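Local coordinates for protein esterase (Capnocytophaga ochracea, PDB 4W9R) that is of unknown function but, as a putative esterase with an alpha/beta-hydrolase-type domain, probably hydrolyses ester bonds, at residues B[128-136]-B[152-163]. Residues are numbered along the deposited sequence; the frame is centred on the assembly and turned at random.
Sequences LANYYMLAE and LPRMGEEFSHAL
Phe159 sets the far edge of its ring against the face of Tyr131, its CZ standing over the centre of the tyrosine ring and 3.7 Å from Tyr131 CE1. With ring centroids 4.9 Å apart and planes at 81°, this is a T-shaped stack in which phenylalanine supplies the edge and tyrosine the face. Phe159 CG lies anti to its own carbonyl carbon (chi1 -72°), a setting that swings the ring out of helix 156-165 and into the turn that follows helix 123-128. Other groups of that turn gather round the same ring: the CB of Asn130 lies 3.7 Å from Phe159 CE1, Leu134 CG approaches obliquely, and the methyl CE of selenomethionine Met133 meets the ring edge. Bent at chi3 (44°), the Met133 chain brings this methyl against both Ala162 and Leu163, with CE 3.6 Å from Ala162 CB. Leu134 reaches the same alanine through CD2, while its CD1 passes the carboxylate of Glu158. At the other end of the contact, Met155, also selenomethionine, sets its CG 3.7 Å from Tyr131 OH, a hydroxyl hydrogen-bonded to Gly86 O, and bends at chi2 and chi3 that bring its CE to the same oxygen. Replacing Tyr131 with an alanine is likely to leave the Phe159 edge without its aromatic face and Gly86 O without this hydroxyl partner. The two segments thus illustrate how successive strand-helix units of an alpha/beta-hydrolase-type fold pack on each other beside the sheet: strand 143-149, whose Ile144 touches Met133, links them in sequence as part of the parallel sheet. No hydrogen bond joins the two segments, and the polar ends of Asn130 and Tyr131 are bonded elsewhere, the former to Tyr173, which implies that ring and methyl packing holds the turn to the helix.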
ATOM      1  N   LEU B 128      -5.920  -3.268 -20.978  1.00 25.35           N
ATOM      2  CA  LEU B 128      -7.199  -2.857 -21.548  1.00 23.47           C
ATOM      3  C   LEU B 128      -7.502  -1.397 -21.227  1.00 29.63           C
ATOM      4  O   LEU B 128      -8.073  -0.675 -22.045  1.00 27.56           O
ATOM      5  CB  LEU B 128      -8.326  -3.752 -21.028  1.00 29.94           C
ATOM      6  CG  LEU B 128      -9.756  -3.347 -21.397  1.00 29.12           C
ATOM      7  CD1 LEU B 128      -9.973  -3.464 -22.894  1.00 30.80           C
ATOM      8  CD2 LEU B 128     -10.770  -4.188 -20.638  1.00 32.53           C
ATOM      9  N   ALA B 129      -7.102  -0.966 -20.035  1.00 28.75           N
ATOM     10  CA  ALA B 129      -7.376   0.387 -19.568  1.00 21.95           C
ATOM     11  C   ALA B 129      -6.665   1.442 -20.412  1.00 26.73           C
ATOM     12  O   ALA B 129      -7.093   2.595 -20.460  1.00 31.99           O
ATOM     13  CB  ALA B 129      -6.978   0.527 -18.106  1.00 22.55           C
ATOM     14  N   ASN B 130      -5.579   1.048 -21.072  1.00 23.69           N
ATOM     15  CA  ASN B 130      -4.832   1.965 -21.927  1.00 26.21           C
ATOM     16  C   ASN B 130      -5.677   2.513 -23.068  1.00 35.38           C
ATOM     17  O   ASN B 130      -5.490   3.648 -23.505  1.00 40.42           O
ATOM     18  CB  ASN B 130      -3.595   1.275 -22.505  1.00 22.24           C
ATOM     19  CG  ASN B 130      -2.560   0.945 -21.451  1.00 28.64           C
ATOM     20  OD1 ASN B 130      -2.439   1.641 -20.444  1.00 35.78           O
ATOM     21  ND2 ASN B 130      -1.801  -0.121 -21.683  1.00 30.83           N
ATOM     22  N   TYR B 131      -6.619   1.702 -23.538  1.00 25.61           N
ATOM     23  CA  TYR B 131      -7.380   2.022 -24.739  1.00 27.29           C
ATOM     24  C   TYR B 131      -8.398   3.141 -24.537  1.00 32.76           C
ATOM     25  O   TYR B 131      -9.018   3.600 -25.495  1.00 41.73           O
ATOM     26  CB  TYR B 131      -8.068   0.763 -25.265  1.00 23.33           C
ATOM     27  CG  TYR B 131      -7.109  -0.161 -25.977  1.00 31.60           C
ATOM     28  CD1 TYR B 131      -6.299  -1.035 -25.265  1.00 31.58           C
ATOM     29  CD2 TYR B 131      -6.996  -0.142 -27.361  1.00 28.22           C
ATOM     30  CE1 TYR B 131      -5.411  -1.875 -25.913  1.00 30.43           C
ATOM     31  CE2 TYR B 131      -6.113  -0.978 -28.017  1.00 35.40           C
ATOM     32  CZ  TYR B 131      -5.323  -1.841 -27.289  1.00 34.94           C
ATOM     33  OH  TYR B 131      -4.443  -2.672 -27.942  1.00 30.32           O
ATOM     34  N   TYR B 132      -8.567   3.583 -23.295  1.00 23.52           N
ATOM     35  CA  TYR B 132      -9.425   4.731 -23.023  1.00 31.35           C
ATOM     36  C   TYR B 132      -8.775   6.027 -23.512  1.00 40.30           C
ATOM     37  O   TYR B 132      -9.442   7.053 -23.646  1.00 49.64           O
ATOM     38  CB  TYR B 132      -9.754   4.815 -21.532  1.00 24.60           C
ATOM     39  CG  TYR B 132     -10.680   3.712 -21.076  1.00 27.37           C
ATOM     40  CD1 TYR B 132     -12.011   3.698 -21.467  1.00 27.22           C
ATOM     41  CD2 TYR B 132     -10.226   2.682 -20.264  1.00 36.29           C
ATOM     42  CE1 TYR B 132     -12.864   2.692 -21.062  1.00 24.44           C
ATOM     43  CE2 TYR B 132     -11.076   1.670 -19.852  1.00 27.20           C
ATOM     44  CZ  TYR B 132     -12.395   1.682 -20.255  1.00 31.43           C
ATOM     45  OH  TYR B 132     -13.252   0.683 -19.857  1.00 34.23           O
HETATM   46  N   MSE B 133      -7.474   5.968 -23.786  1.00 38.45           N
HETATM   47  CA  MSE B 133      -6.749   7.087 -24.383  1.00 41.24           C
HETATM   48  C   MSE B 133      -7.164   7.326 -25.832  1.00 45.52           C
HETATM   49  O   MSE B 133      -7.012   8.428 -26.359  1.00 48.54           O
HETATM   50  CB  MSE B 133      -5.240   6.839 -24.330  1.00 33.96           C
HETATM   51  CG  MSE B 133      -4.591   7.121 -22.993  1.00 49.52           C
HETATM   52 SE   MSE B 133      -2.744   6.496 -22.974  0.59 62.10          SE
HETATM   53  CE  MSE B 133      -2.204   7.134 -24.727  1.00 32.59           C
ATOM     54  N   LEU B 134      -7.676   6.282 -26.476  1.00 43.91           N
ATOM     55  CA  LEU B 134      -7.993   6.336 -27.899  1.00 46.15           C
ATOM     56  C   LEU B 134      -9.428   6.787 -28.161  1.00 57.65           C
ATOM     57  O   LEU B 134      -9.874   6.812 -29.308  1.00 59.66           O
ATOM     58  CB  LEU B 134      -7.746   4.971 -28.544  1.00 35.15           C
ATOM     59  CG  LEU B 134      -6.374   4.346 -28.271  1.00 38.43           C
ATOM     60  CD1 LEU B 134      -6.225   3.020 -29.000  1.00 42.57           C
ATOM     61  CD2 LEU B 134      -5.254   5.300 -28.655  1.00 34.14           C
ATOM     62  N   ALA B 135     -10.147   7.131 -27.096  1.00 72.31           N
ATOM     63  CA  ALA B 135     -11.535   7.578 -27.207  1.00 81.45           C
ATOM     64  C   ALA B 135     -11.660   8.819 -28.090  1.00 80.41           C
ATOM     65  O   ALA B 135     -10.970   9.817 -27.880  1.00 73.41           O
ATOM     66  CB  ALA B 135     -12.112   7.852 -25.827  1.00 90.52           C
ATOM     67  N   GLU B 136     -12.548   8.744 -29.078  1.00 86.90           N
ATOM     68  CA  GLU B 136     -12.716   9.814 -30.057  1.00 89.85           C
ATOM     69  C   GLU B 136     -13.549  10.985 -29.537  1.00 96.79           C
ATOM     70  O   GLU B 136     -13.315  12.135 -29.910  1.00102.76           O
ATOM     71  CB  GLU B 136     -13.353   9.260 -31.334  1.00 74.77           C
ATOM     72  N   LEU B 152       0.696  -5.771 -25.545  1.00 47.77           N
ATOM     73  CA  LEU B 152       1.036  -6.087 -26.921  1.00 38.58           C
ATOM     74  C   LEU B 152       2.066  -5.075 -27.402  1.00 37.27           C
ATOM     75  O   LEU B 152       1.733  -3.907 -27.607  1.00 37.51           O
ATOM     76  CB  LEU B 152      -0.209  -6.061 -27.808  1.00 36.52           C
ATOM     77  CG  LEU B 152      -1.399  -6.880 -27.303  1.00 33.76           C
ATOM     78  CD1 LEU B 152      -2.601  -6.714 -28.220  1.00 31.17           C
ATOM     79  CD2 LEU B 152      -1.020  -8.348 -27.167  1.00 24.16           C
ATOM     80  N   PRO B 153       3.318  -5.514 -27.579  1.00 38.36           N
ATOM     81  CA  PRO B 153       4.400  -4.617 -28.001  1.00 39.47           C
ATOM     82  C   PRO B 153       4.104  -3.866 -29.301  1.00 39.11           C
ATOM     83  O   PRO B 153       4.498  -2.706 -29.427  1.00 48.80           O
ATOM     84  CB  PRO B 153       5.585  -5.568 -28.178  1.00 43.28           C
ATOM     85  CG  PRO B 153       5.315  -6.664 -27.202  1.00 37.32           C
ATOM     86  CD  PRO B 153       3.822  -6.851 -27.216  1.00 36.99           C
ATOM     87  N   ARG B 154       3.409  -4.505 -30.238  1.00 36.44           N
ATOM     88  CA  ARG B 154       3.144  -3.893 -31.541  1.00 38.90           C
ATOM     89  C   ARG B 154       2.190  -2.701 -31.456  1.00 39.04           C
ATOM     90  O   ARG B 154       2.133  -1.882 -32.372  1.00 42.86           O
ATOM     91  CB  ARG B 154       2.577  -4.932 -32.516  1.00 27.72           C
ATOM     92  CG  ARG B 154       1.264  -5.564 -32.074  1.00 45.36           C
ATOM     93  CD  ARG B 154       0.743  -6.549 -33.113  1.00 39.26           C
ATOM     94  NE  ARG B 154      -0.019  -5.889 -34.169  1.00 51.43           N
ATOM     95  CZ  ARG B 154      -1.341  -5.952 -34.285  1.00 54.92           C
ATOM     96  NH1 ARG B 154      -2.052  -6.658 -33.415  1.00 42.16           N
ATOM     97  NH2 ARG B 154      -1.955  -5.318 -35.276  1.00 63.11           N
HETATM   98  N   MSE B 155       1.448  -2.602 -30.360  1.00 35.32           N
HETATM   99  CA  MSE B 155       0.461  -1.537 -30.207  1.00 39.08           C
HETATM  100  C   MSE B 155       1.049  -0.298 -29.544  1.00 39.93           C
HETATM  101  O   MSE B 155       0.347   0.690 -29.330  1.00 43.21           O
HETATM  102  CB  MSE B 155      -0.739  -2.034 -29.401  1.00 41.47           C
HETATM  103  CG  MSE B 155      -1.480  -3.185 -30.055  1.00 56.02           C
HETATM  104 SE   MSE B 155      -2.086  -2.743 -31.854  1.00 91.57          SE
HETATM  105  CE  MSE B 155      -3.223  -1.219 -31.422  1.00 44.23           C
ATOM    106  N   GLY B 156       2.339  -0.354 -29.225  1.00 41.57           N
ATOM    107  CA  GLY B 156       3.003   0.746 -28.550  1.00 43.08           C
ATOM    108  C   GLY B 156       3.017   2.030 -29.355  1.00 49.12           C
ATOM    109  O   GLY B 156       2.793   3.112 -28.812  1.00 44.41           O
ATOM    110  N   GLU B 157       3.271   1.908 -30.655  1.00 50.65           N
ATOM    111  CA  GLU B 157       3.373   3.069 -31.533  1.00 43.84           C
ATOM    112  C   GLU B 157       2.065   3.852 -31.601  1.00 47.73           C
ATOM    113  O   GLU B 157       2.074   5.078 -31.704  1.00 45.50           O
ATOM    114  CB  GLU B 157       3.794   2.636 -32.939  1.00 46.24           C
ATOM    115  N   GLU B 158       0.943   3.141 -31.538  1.00 47.33           N
ATOM    116  CA  GLU B 158      -0.363   3.781 -31.654  1.00 42.75           C
ATOM    117  C   GLU B 158      -0.684   4.621 -30.421  1.00 40.54           C
ATOM    118  O   GLU B 158      -1.294   5.684 -30.530  1.00 38.55           O
ATOM    119  CB  GLU B 158      -1.456   2.736 -31.885  1.00 42.35           C
ATOM    120  CG  GLU B 158      -2.832   3.332 -32.144  1.00 58.00           C
ATOM    121  CD  GLU B 158      -3.792   2.339 -32.770  1.00 72.15           C
ATOM    122  OE1 GLU B 158      -3.317   1.377 -33.411  1.00 68.83           O
ATOM    123  OE2 GLU B 158      -5.018   2.520 -32.621  1.00 79.37           O
ATOM    124  N   PHE B 159      -0.273   4.143 -29.250  1.00 41.77           N
ATOM    125  CA  PHE B 159      -0.469   4.900 -28.018  1.00 36.74           C
ATOM    126  C   PHE B 159       0.514   6.063 -27.944  1.00 42.84           C
ATOM    127  O   PHE B 159       0.268   7.054 -27.255  1.00 43.34           O
ATOM    128  CB  PHE B 159      -0.320   3.995 -26.792  1.00 25.06           C
ATOM    129  CG  PHE B 159      -1.461   3.039 -26.605  1.00 29.29           C
ATOM    130  CD1 PHE B 159      -2.690   3.489 -26.148  1.00 35.68           C
ATOM    131  CD2 PHE B 159      -1.309   1.690 -26.884  1.00 24.01           C
ATOM    132  CE1 PHE B 159      -3.746   2.612 -25.977  1.00 35.97           C
ATOM    133  CE2 PHE B 159      -2.360   0.808 -26.714  1.00 24.81           C
ATOM    134  CZ  PHE B 159      -3.581   1.269 -26.260  1.00 28.49           C
ATOM    135  N   SER B 160       1.626   5.935 -28.662  1.00 44.86           N
ATOM    136  CA  SER B 160       2.620   6.999 -28.733  1.00 45.98           C
ATOM    137  C   SER B 160       2.035   8.232 -29.409  1.00 43.63           C
ATOM    138  O   SER B 160       2.249   9.358 -28.961  1.00 40.82           O
ATOM    139  CB  SER B 160       3.865   6.524 -29.482  1.00 51.71           C
ATOM    140  OG  SER B 160       4.836   7.552 -29.565  1.00 58.98           O
ATOM    141  N   HIS B 161       1.289   8.009 -30.485  1.00 48.29           N
ATOM    142  CA  HIS B 161       0.648   9.094 -31.216  1.00 46.45           C
ATOM    143  C   HIS B 161      -0.400   9.791 -30.357  1.00 45.16           C
ATOM    144  O   HIS B 161      -0.559  11.011 -30.424  1.00 48.07           O
ATOM    145  CB  HIS B 161       0.012   8.571 -32.504  1.00 46.83           C
ATOM    146  CG  HIS B 161       1.002   8.019 -33.482  1.00 74.90           C
ATOM    147  ND1 HIS B 161       0.685   7.025 -34.383  1.00 81.53           N
ATOM    148  CD2 HIS B 161       2.303   8.325 -33.701  1.00 79.57           C
ATOM    149  CE1 HIS B 161       1.749   6.740 -35.112  1.00 83.59           C
ATOM    150  NE2 HIS B 161       2.743   7.516 -34.720  1.00 80.87           N
ATOM    151  N   ALA B 162      -1.110   9.012 -29.548  1.00 36.53           N
ATOM    152  CA  ALA B 162      -2.145   9.556 -28.677  1.00 43.06           C
ATOM    153  C   ALA B 162      -1.540  10.448 -27.599  1.00 52.75           C
ATOM    154  O   ALA B 162      -2.086  11.505 -27.277  1.00 52.69           O
ATOM    155  CB  ALA B 162      -2.953   8.434 -28.048  1.00 33.10           C
ATOM    156  N   LEU B 163      -0.409  10.018 -27.046  1.00 48.37           N
ATOM    157  CA  LEU B 163       0.292  10.794 -26.029  1.00 38.33           C
ATOM    158  C   LEU B 163       0.856  12.085 -26.608  1.00 42.19           C
ATOM    159  O   LEU B 163       0.902  13.112 -25.932  1.00 50.81           O
ATOM    160  CB  LEU B 163       1.419   9.971 -25.406  1.00 40.76           C
ATOM    161  CG  LEU B 163       1.015   8.855 -24.445  1.00 34.24           C
ATOM    162  CD1 LEU B 163       2.240   8.078 -24.006  1.00 36.46           C
ATOM    163  CD2 LEU B 163       0.284   9.430 -23.242  1.00 24.22           C
TER